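Local coordinates for protein KLLA0C04147p (Kluyveromyces lactis, PDB 5H2D) that binds ergosterol in its oxysterol-binding protein-related domain, the part present here, and probably transfers sterols between membranes, at residues 72-77 with 127-132; 140-145 with 152-157; 336-341 with 351-356. All blocks are in the same frame, centred on the assembly; numbering follows the deposited sequence.

Interaction 1. Residues 72-77 with 127-132; sequences LLQRVA and ETFEYS. With ERG (ergosterol), chain B.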
# COMPACT_ATOMS: atom_id res chain seq x y z
N LEU A 72 -8.33 5.19 -0.73
CA LEU A 72 -7.77 3.86 -0.91
C LEU A 72 -6.46 3.93 -1.71
O LEU A 72 -5.51 3.17 -1.43
CB LEU A 72 -8.78 2.94 -1.60
CG LEU A 72 -9.09 1.60 -0.92
CD1 LEU A 72 -7.86 0.72 -0.87
CD2 LEU A 72 -9.65 1.83 0.48
N LEU A 73 -6.37 4.85 -2.68
CA LEU A 73 -5.14 4.99 -3.46
C LEU A 73 -3.95 5.35 -2.58
O LEU A 73 -2.82 4.94 -2.86
CB LEU A 73 -5.31 6.08 -4.53
CG LEU A 73 -6.43 5.89 -5.55
CD1 LEU A 73 -6.41 7.00 -6.61
CD2 LEU A 73 -6.31 4.53 -6.19
N GLN A 74 -4.19 6.13 -1.53
CA GLN A 74 -3.12 6.54 -0.63
C GLN A 74 -2.85 5.49 0.44
O GLN A 74 -1.69 5.31 0.82
CB GLN A 74 -3.50 7.90 -0.02
CG GLN A 74 -3.51 9.00 -1.09
CD GLN A 74 -4.22 10.26 -0.65
OE1 GLN A 74 -5.19 10.20 0.10
NE2 GLN A 74 -3.75 11.41 -1.14
N ARG A 75 -3.87 4.75 0.89
CA ARG A 75 -3.59 3.64 1.80
C ARG A 75 -2.67 2.63 1.15
O ARG A 75 -1.81 2.04 1.83
CB ARG A 75 -4.89 2.96 2.24
CG ARG A 75 -5.80 3.84 3.08
CD ARG A 75 -5.09 4.44 4.30
NE ARG A 75 -4.71 3.42 5.28
CZ ARG A 75 -5.49 3.02 6.29
NH1 ARG A 75 -6.68 3.59 6.48
NH2 ARG A 75 -5.04 2.09 7.11
N VAL A 76 -2.85 2.38 -0.15
CA VAL A 76 -1.96 1.45 -0.84
C VAL A 76 -0.54 2.00 -0.92
O VAL A 76 0.44 1.24 -0.84
CB VAL A 76 -2.53 1.11 -2.23
CG1 VAL A 76 -1.52 0.32 -3.03
CG2 VAL A 76 -3.85 0.33 -2.07
N ALA A 77 -0.39 3.33 -1.04
CA ALA A 77 0.95 3.91 -1.01
C ALA A 77 1.64 3.73 0.33
O ALA A 77 2.88 3.81 0.39
CB ALA A 77 0.88 5.41 -1.36
N GLU A 127 -9.69 8.26 -11.00
CA GLU A 127 -8.88 9.01 -10.05
C GLU A 127 -7.45 8.46 -10.06
O GLU A 127 -7.23 7.27 -10.26
CB GLU A 127 -9.49 8.90 -8.65
CG GLU A 127 -8.86 9.85 -7.62
CD GLU A 127 -9.61 9.91 -6.29
OE1 GLU A 127 -8.97 10.27 -5.27
OE2 GLU A 127 -10.82 9.63 -6.25
N THR A 128 -6.48 9.35 -9.88
CA THR A 128 -5.09 8.97 -9.85
C THR A 128 -4.43 9.50 -8.58
O THR A 128 -4.94 10.40 -7.92
CB THR A 128 -4.32 9.49 -11.07
OG1 THR A 128 -4.45 10.93 -11.12
CG2 THR A 128 -4.88 8.91 -12.35
N PHE A 129 -3.28 8.93 -8.25
CA PHE A 129 -2.49 9.49 -7.17
C PHE A 129 -1.02 9.24 -7.46
O PHE A 129 -0.62 8.10 -7.74
CB PHE A 129 -2.89 8.91 -5.79
CG PHE A 129 -1.99 9.38 -4.66
CD1 PHE A 129 -1.98 10.71 -4.26
CD2 PHE A 129 -1.15 8.49 -3.99
CE1 PHE A 129 -1.14 11.15 -3.25
CE2 PHE A 129 -0.32 8.93 -2.96
CZ PHE A 129 -0.32 10.26 -2.60
N GLU A 130 -0.22 10.30 -7.43
CA GLU A 130 1.22 10.19 -7.60
C GLU A 130 1.92 10.58 -6.32
O GLU A 130 1.40 11.38 -5.52
CB GLU A 130 1.71 11.10 -8.73
CG GLU A 130 1.38 12.56 -8.49
CD GLU A 130 2.26 13.49 -9.33
OE1 GLU A 130 3.26 13.99 -8.78
OE2 GLU A 130 1.94 13.67 -10.54
N TYR A 131 3.10 10.01 -6.10
CA TYR A 131 3.91 10.35 -4.93
C TYR A 131 5.35 9.97 -5.22
O TYR A 131 5.66 8.78 -5.39
CB TYR A 131 3.38 9.63 -3.69
CG TYR A 131 4.06 9.91 -2.37
CD1 TYR A 131 3.74 11.03 -1.62
CD2 TYR A 131 4.98 9.00 -1.84
CE1 TYR A 131 4.33 11.27 -0.39
CE2 TYR A 131 5.58 9.23 -0.60
CZ TYR A 131 5.25 10.36 0.11
OH TYR A 131 5.83 10.57 1.33
N SER A 132 6.23 10.96 -5.30
CA SER A 132 7.64 10.70 -5.50
C SER A 132 8.42 11.19 -4.29
O SER A 132 8.02 12.14 -3.61
CB SER A 132 8.15 11.39 -6.77
OG SER A 132 7.49 10.88 -7.91
C1 ERG B . -4.27 -2.89 4.37
C2 ERG B . -2.93 -2.71 3.66
C3 ERG B . -3.19 -2.83 2.18
C4 ERG B . -4.17 -1.75 1.73
C5 ERG B . -5.38 -1.74 2.51
C6 ERG B . -6.57 -1.38 1.90
C7 ERG B . -7.78 -1.27 2.60
C8 ERG B . -7.84 -1.53 3.98
C9 ERG B . -6.69 -2.12 4.59
C10 ERG B . -5.32 -1.86 3.92
C11 ERG B . -6.63 -1.94 6.17
C12 ERG B . -8.01 -2.05 6.84
C13 ERG B . -8.96 -1.06 6.14
C14 ERG B . -9.09 -1.57 4.69
C15 ERG B . -10.23 -0.73 4.17
C16 ERG B . -11.21 -0.60 5.37
C17 ERG B . -10.42 -1.20 6.57
C18 ERG B . -8.48 0.41 6.25
C19 ERG B . -4.86 -0.44 4.37
C20 ERG B . -10.88 -0.51 7.88
C21 ERG B . -10.13 -0.95 9.12
C22 ERG B . -12.36 -0.85 8.04
C23 ERG B . -13.40 0.21 7.93
C24 ERG B . -14.88 -0.16 8.06
C25 ERG B . -15.58 0.91 8.92
C26 ERG B . -14.93 0.91 10.31
C27 ERG B . -17.08 0.62 9.10
C28 ERG B . -15.44 -0.21 6.66
O1 ERG B . -1.92 -2.71 1.43

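Interaction 2. Residues 140-145 with 152-157; sequences FFTEQV and SATWTE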
# COMPACT_ATOMS: atom_id res chain seq x y z
N PHE A 140 5.96 6.66 -7.15
CA PHE A 140 4.78 5.82 -7.02
C PHE A 140 3.65 6.43 -7.83
O PHE A 140 3.42 7.64 -7.78
CB PHE A 140 4.34 5.73 -5.54
CG PHE A 140 2.98 5.11 -5.33
CD1 PHE A 140 2.85 3.74 -5.13
CD2 PHE A 140 1.83 5.91 -5.30
CE1 PHE A 140 1.59 3.17 -4.93
CE2 PHE A 140 0.57 5.34 -5.09
CZ PHE A 140 0.47 3.98 -4.90
N PHE A 141 2.91 5.59 -8.55
CA PHE A 141 1.75 6.07 -9.29
C PHE A 141 0.64 5.02 -9.21
O PHE A 141 0.92 3.82 -9.24
CB PHE A 141 2.07 6.34 -10.76
CG PHE A 141 0.89 6.87 -11.51
CD1 PHE A 141 0.42 8.15 -11.27
CD2 PHE A 141 0.21 6.07 -12.41
CE1 PHE A 141 -0.69 8.64 -11.94
CE2 PHE A 141 -0.90 6.55 -13.09
CZ PHE A 141 -1.35 7.84 -12.85
N THR A 142 -0.60 5.49 -9.13
CA THR A 142 -1.73 4.57 -9.10
C THR A 142 -2.93 5.22 -9.79
O THR A 142 -3.10 6.44 -9.74
CB THR A 142 -2.07 4.15 -7.65
OG1 THR A 142 -3.16 3.21 -7.66
CG2 THR A 142 -2.48 5.35 -6.81
N GLU A 143 -3.74 4.38 -10.44
CA GLU A 143 -4.98 4.80 -11.08
C GLU A 143 -6.11 3.89 -10.61
O GLU A 143 -5.93 2.67 -10.50
CB GLU A 143 -4.89 4.73 -12.62
CG GLU A 143 -6.20 5.08 -13.34
CD GLU A 143 -6.07 5.05 -14.87
OE1 GLU A 143 -7.03 5.46 -15.54
OE2 GLU A 143 -5.02 4.63 -15.38
N GLN A 144 -7.28 4.48 -10.35
CA GLN A 144 -8.47 3.68 -10.06
C GLN A 144 -8.98 3.16 -11.41
O GLN A 144 -9.56 3.92 -12.20
CB GLN A 144 -9.51 4.51 -9.32
CG GLN A 144 -10.66 3.66 -8.75
CD GLN A 144 -10.24 2.81 -7.56
OE1 GLN A 144 -9.07 2.78 -7.17
NE2 GLN A 144 -11.22 2.09 -6.98
N VAL A 145 -8.74 1.87 -11.68
CA VAL A 145 -9.06 1.27 -12.98
C VAL A 145 -10.46 0.68 -13.05
O VAL A 145 -10.96 0.40 -14.16
CB VAL A 145 -8.00 0.21 -13.35
CG1 VAL A 145 -6.65 0.88 -13.56
CG2 VAL A 145 -7.89 -0.85 -12.26
N SER A 152 -7.70 -0.70 -7.83
CA SER A 152 -6.61 0.23 -8.06
C SER A 152 -5.44 -0.53 -8.67
O SER A 152 -5.16 -1.67 -8.27
CB SER A 152 -6.16 0.89 -6.74
OG SER A 152 -7.26 1.24 -5.92
N ALA A 153 -4.77 0.07 -9.65
CA ALA A 153 -3.52 -0.47 -10.18
C ALA A 153 -2.38 0.44 -9.76
O ALA A 153 -2.52 1.66 -9.81
CB ALA A 153 -3.57 -0.55 -11.71
N THR A 154 -1.25 -0.15 -9.37
CA THR A 154 -0.10 0.65 -8.94
C THR A 154 1.13 0.37 -9.78
O THR A 154 1.23 -0.64 -10.47
CB THR A 154 0.28 0.40 -7.47
OG1 THR A 154 1.00 -0.84 -7.39
CG2 THR A 154 -0.95 0.36 -6.56
N TRP A 155 2.09 1.28 -9.69
CA TRP A 155 3.38 1.11 -10.37
C TRP A 155 4.39 1.97 -9.65
O TRP A 155 4.31 3.21 -9.72
CB TRP A 155 3.26 1.51 -11.84
CG TRP A 155 4.23 0.86 -12.79
CD1 TRP A 155 5.39 1.39 -13.27
CD2 TRP A 155 4.07 -0.41 -13.43
NE1 TRP A 155 5.98 0.52 -14.16
CE2 TRP A 155 5.20 -0.60 -14.27
CE3 TRP A 155 3.10 -1.41 -13.36
CZ2 TRP A 155 5.37 -1.75 -15.03
CZ3 TRP A 155 3.27 -2.55 -14.13
CH2 TRP A 155 4.40 -2.71 -14.95
N THR A 156 5.34 1.34 -8.95
CA THR A 156 6.38 2.01 -8.19
C THR A 156 7.74 1.65 -8.79
O THR A 156 7.98 0.48 -9.11
CB THR A 156 6.37 1.63 -6.71
OG1 THR A 156 5.02 1.72 -6.20
CG2 THR A 156 7.24 2.57 -5.91
N GLU A 157 8.62 2.64 -8.93
CA GLU A 157 9.92 2.40 -9.54
C GLU A 157 11.02 3.13 -8.79
O GLU A 157 10.82 4.25 -8.31
CB GLU A 157 9.91 2.85 -11.00
CG GLU A 157 8.89 2.13 -11.85
CD GLU A 157 8.66 2.85 -13.15
OE1 GLU A 157 7.80 3.76 -13.18
OE2 GLU A 157 9.36 2.53 -14.14

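Interaction 3. Residues 336-341 with 351-356; sequences TLNAPQ and TDTRLR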
# COMPACT_ATOMS: atom_id res chain seq x y z
N THR A 336 1.96 12.84 4.96
CA THR A 336 2.63 13.41 3.79
C THR A 336 1.85 13.19 2.49
O THR A 336 2.13 13.88 1.50
CB THR A 336 4.04 12.84 3.59
OG1 THR A 336 3.97 11.48 3.10
CG2 THR A 336 4.86 12.91 4.87
N LEU A 337 0.88 12.27 2.46
CA LEU A 337 0.41 11.76 1.18
C LEU A 337 -0.59 12.69 0.51
O LEU A 337 -0.49 12.94 -0.70
CB LEU A 337 -0.24 10.38 1.38
CG LEU A 337 0.74 9.28 1.80
CD1 LEU A 337 -0.01 7.99 2.14
CD2 LEU A 337 1.77 9.03 0.72
N ASN A 338 -1.57 13.19 1.25
CA ASN A 338 -2.59 14.07 0.68
C ASN A 338 -2.23 15.54 0.79
O ASN A 338 -3.13 16.39 0.82
CB ASN A 338 -3.95 13.81 1.34
CG ASN A 338 -5.10 14.24 0.45
OD1 ASN A 338 -5.07 14.00 -0.76
ND2 ASN A 338 -6.11 14.89 1.03
N ALA A 339 -0.94 15.87 0.83
CA ALA A 339 -0.51 17.25 1.01
C ALA A 339 -0.62 18.02 -0.30
O ALA A 339 -0.00 17.61 -1.29
CB ALA A 339 0.93 17.29 1.51
N PRO A 340 -1.36 19.14 -0.35
CA PRO A 340 -1.43 19.96 -1.57
C PRO A 340 -0.23 20.89 -1.66
O PRO A 340 -0.34 22.13 -1.56
CB PRO A 340 -2.75 20.71 -1.38
CG PRO A 340 -2.82 20.93 0.10
CD PRO A 340 -2.21 19.67 0.73
N GLN A 341 0.94 20.28 -1.84
CA GLN A 341 2.21 20.99 -1.77
C GLN A 341 2.26 22.09 -2.83
O GLN A 341 1.99 21.82 -4.01
CB GLN A 341 3.37 20.01 -1.96
CG GLN A 341 3.44 18.89 -0.90
CD GLN A 341 3.91 19.37 0.47
OE1 GLN A 341 3.17 20.00 1.21
NE2 GLN A 341 5.15 19.03 0.82
N THR A 351 -7.00 14.72 -12.11
CA THR A 351 -7.51 13.54 -11.44
C THR A 351 -6.79 13.22 -10.14
O THR A 351 -7.20 12.27 -9.47
CB THR A 351 -7.40 12.33 -12.37
OG1 THR A 351 -6.03 12.21 -12.79
CG2 THR A 351 -8.33 12.46 -13.59
N ASP A 352 -5.74 13.95 -9.77
CA ASP A 352 -4.97 13.56 -8.59
C ASP A 352 -5.79 13.72 -7.31
O ASP A 352 -6.51 14.71 -7.13
CB ASP A 352 -3.68 14.36 -8.46
CG ASP A 352 -2.76 13.79 -7.39
OD1 ASP A 352 -2.02 12.82 -7.69
OD2 ASP A 352 -2.79 14.29 -6.24
N THR A 353 -5.67 12.73 -6.42
CA THR A 353 -6.40 12.72 -5.15
C THR A 353 -6.22 14.00 -4.34
O THR A 353 -7.15 14.42 -3.64
CB THR A 353 -5.95 11.52 -4.31
OG1 THR A 353 -6.19 10.32 -5.06
CG2 THR A 353 -6.71 11.46 -2.95
N ARG A 354 -5.05 14.64 -4.41
CA ARG A 354 -4.86 15.89 -3.66
C ARG A 354 -5.89 16.94 -4.05
O ARG A 354 -6.20 17.83 -3.25
CB ARG A 354 -3.45 16.43 -3.87
CG ARG A 354 -2.38 15.58 -3.24
CD ARG A 354 -1.03 16.06 -3.73
NE ARG A 354 0.07 15.21 -3.29
CZ ARG A 354 0.49 14.16 -3.98
NH1 ARG A 354 -0.11 13.82 -5.11
NH2 ARG A 354 1.52 13.46 -3.55
N LEU A 355 -6.42 16.86 -5.26
CA LEU A 355 -7.40 17.83 -5.74
C LEU A 355 -8.83 17.41 -5.46
O LEU A 355 -9.76 18.15 -5.82
CB LEU A 355 -7.23 18.06 -7.24
CG LEU A 355 -5.82 18.47 -7.64
CD1 LEU A 355 -5.67 18.59 -9.15
CD2 LEU A 355 -5.44 19.78 -6.95
N ARG A 356 -9.03 16.24 -4.85
CA ARG A 356 -10.39 15.75 -4.63
C ARG A 356 -11.08 16.57 -3.55
O ARG A 356 -10.60 16.62 -2.41
CB ARG A 356 -10.35 14.27 -4.26
CG ARG A 356 -11.74 13.72 -4.21
CD ARG A 356 -11.82 12.24 -3.92
NE ARG A 356 -13.23 11.94 -3.67
CZ ARG A 356 -13.79 10.74 -3.76
NH1 ARG A 356 -13.07 9.68 -4.12
NH2 ARG A 356 -15.08 10.62 -3.49
O HOH W 1 2.58 14.69 -1.21
O HOH W 2 -8.00 15.54 -1.13

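Interaction 1. Residues 72-77 with 127-132
Part of the ergosterol pocket of the oxysterol-binding fold is built here, where helix 72-77 packs on strand 128-133 through Leu-73, Gln-74 and Phe-129. The helix runs between the sterol and the strand. Leu-72 CD1 lies 3.7 Å from C6 of ergosterol, and Arg-75 NH1 is equally near the sterol methyl C18. The Arg-75 guanidinium is also paired with Glu-68 and Glu-78. On the strand side, Gln-74 CG sits over one face of the Phe-129 ring, 3.6 Å from its centroid and only 5° off the normal. This is a CH-pi contact. The amide end of Gln-74 stands nearly perpendicular to the ring, with NE2 3.4 Å from Phe-129 CE1. That NE2 is hydrogen-bonded to Asn-338 OD1. Ala-77 CB touches the ring at its edge, 4.0 Å from Phe-129 CE2. Phe-129 has CG anti to its backbone N (chi1 174°), which carries the ring out from the strand toward the helix. At the base of the ring, Leu-73 CB meets Phe-129 CB at 3.9 Å. Leu-73 CD1 reaches farther back along the strand, to 3.7 Å from Thr-128 C, and also touches Glu-127 CG. With an alanine here in place of Phe-129 the ring is gone, which would probably open a gap between Gln-74 CG, Ala-77 CB and the strand and leave Gln-74 CG without its CH-pi partner. The contact is buried and chiefly apolar. Helix and strand meet by apolar packing and a CH-pi contact rather than by hydrogen bonds between the two segments, while Gln-74 NE2 is satisfied by Asn-338 OD1.

Interaction 2. Residues 140-145 with 152-157
An antiparallel beta hairpin pairs residues 140-145 with 152-157 in the curled antiparallel beta structure of the sterol-binding domain. Phe-141 with Trp-155 and Glu-143 with Ala-153 are the hydrogen-bonded pairs. The side chains of Phe-140, Thr-142, Gln-144, Ser-152, Thr-154 and Thr-156 share one face, where helix 72-77 packs. Those of Phe-141, Glu-143, Ala-153 and Trp-155 lie on the other, covered by Phe-400.

The side chain of Phe-140 can be followed outward from CB. CB and CG both lie 4.1 Å from Thr-156 OG1. CD1 comes much nearer, at 3.2 Å, with the hydroxyl oxygen at the ring edge, near its plane. CE1 then reaches Thr-154 CB at 4.0 Å. Beyond the hairpin the ring packs on Ala-77 and Leu-80.

In Thr-142 a chi1 near 180° (-178°) swings the hydroxyl across to the partner strand. There OG1 donates to Ala-153 O, from well above the carbonyl plane. Glu-143 N donates to the same oxygen, nearly in line with the C=O bond, so two donors grip this buried carbonyl. On the other face, Val-145 CG1 packs against Ala-153 CB. The Glu-143 carboxylate is held by the backbone N atoms of Arg-398 and Trp-399. Gln-144 bends at chi2 (72°), turning its amide back toward the partner strand, and Ser-152 OG donates to Gln-144 OE1 at 2.7 Å, 16° from the carbonyl plane.

Interaction 3. Residues 336-341 with 351-356
Arg-354 stretches along the backbone of residues 337-340, extended from CG to NE, and its flat guanidinium is set by what lies over it and beside it. Leu-337 O lies over one face, 3.5 Å from Arg-354 NE at an angle too poor for a hydrogen bond. Ala-339 O lies at the edge, in the guanidinium plane, and is 3.1 Å from Arg-354 CD. Also near that plane, water 1 accepts from Arg-354 NH2 and donates to Thr-336 O. NH2 also donates to Glu-130 O. The NH1 corner forms a salt bridge to Asp-352 OD2 at 2.9 Å, on the syn side of the carboxylate. The same oxygen takes Arg-354 N from the opposite face. The two bonds hold the Asp-352 carboxylate, and the NH1 bridge helps set the turn of the guanidinium.

The Asn-338 amide lies beside Thr-353. OD1 lies 3.7 Å from Thr-353 CG2 and accepts from Gln-74 NE2. ND2 donates to water 2, which in turn donates to Thr-353 O and Arg-356 O. The water thus bridges the segments. The bond from Arg-354 N to Asp-352 OD2 defines an Asx turn, leading into the 3-10 turn 353-355 ahead of helix 357-363.

Overall arrangement
From the N terminus, helix 72-77 comes first. Interaction 1 closes a loop of 49 residues, nearly half of it helical, by bringing strand 128-133 against it. The chain then turns into strand 138-146, and interaction 2 closes the short hairpin with strand 151-157. Interaction 3 comes much later and closes the loop after helix 332-337. The three follow in series, and none nests in or crosses another. Interactions 1 and 2 touch through neighbouring strands, with centres about 7 Å apart. Interactions 1 and 3 meet through Thr-128 with Thr-351 and Tyr-131 with Thr-336. Interactions 2 and 3 do not touch. Strand 128-133 thus links the hairpin to the later loop, and helix 72-77 connects both to the sterol pocket.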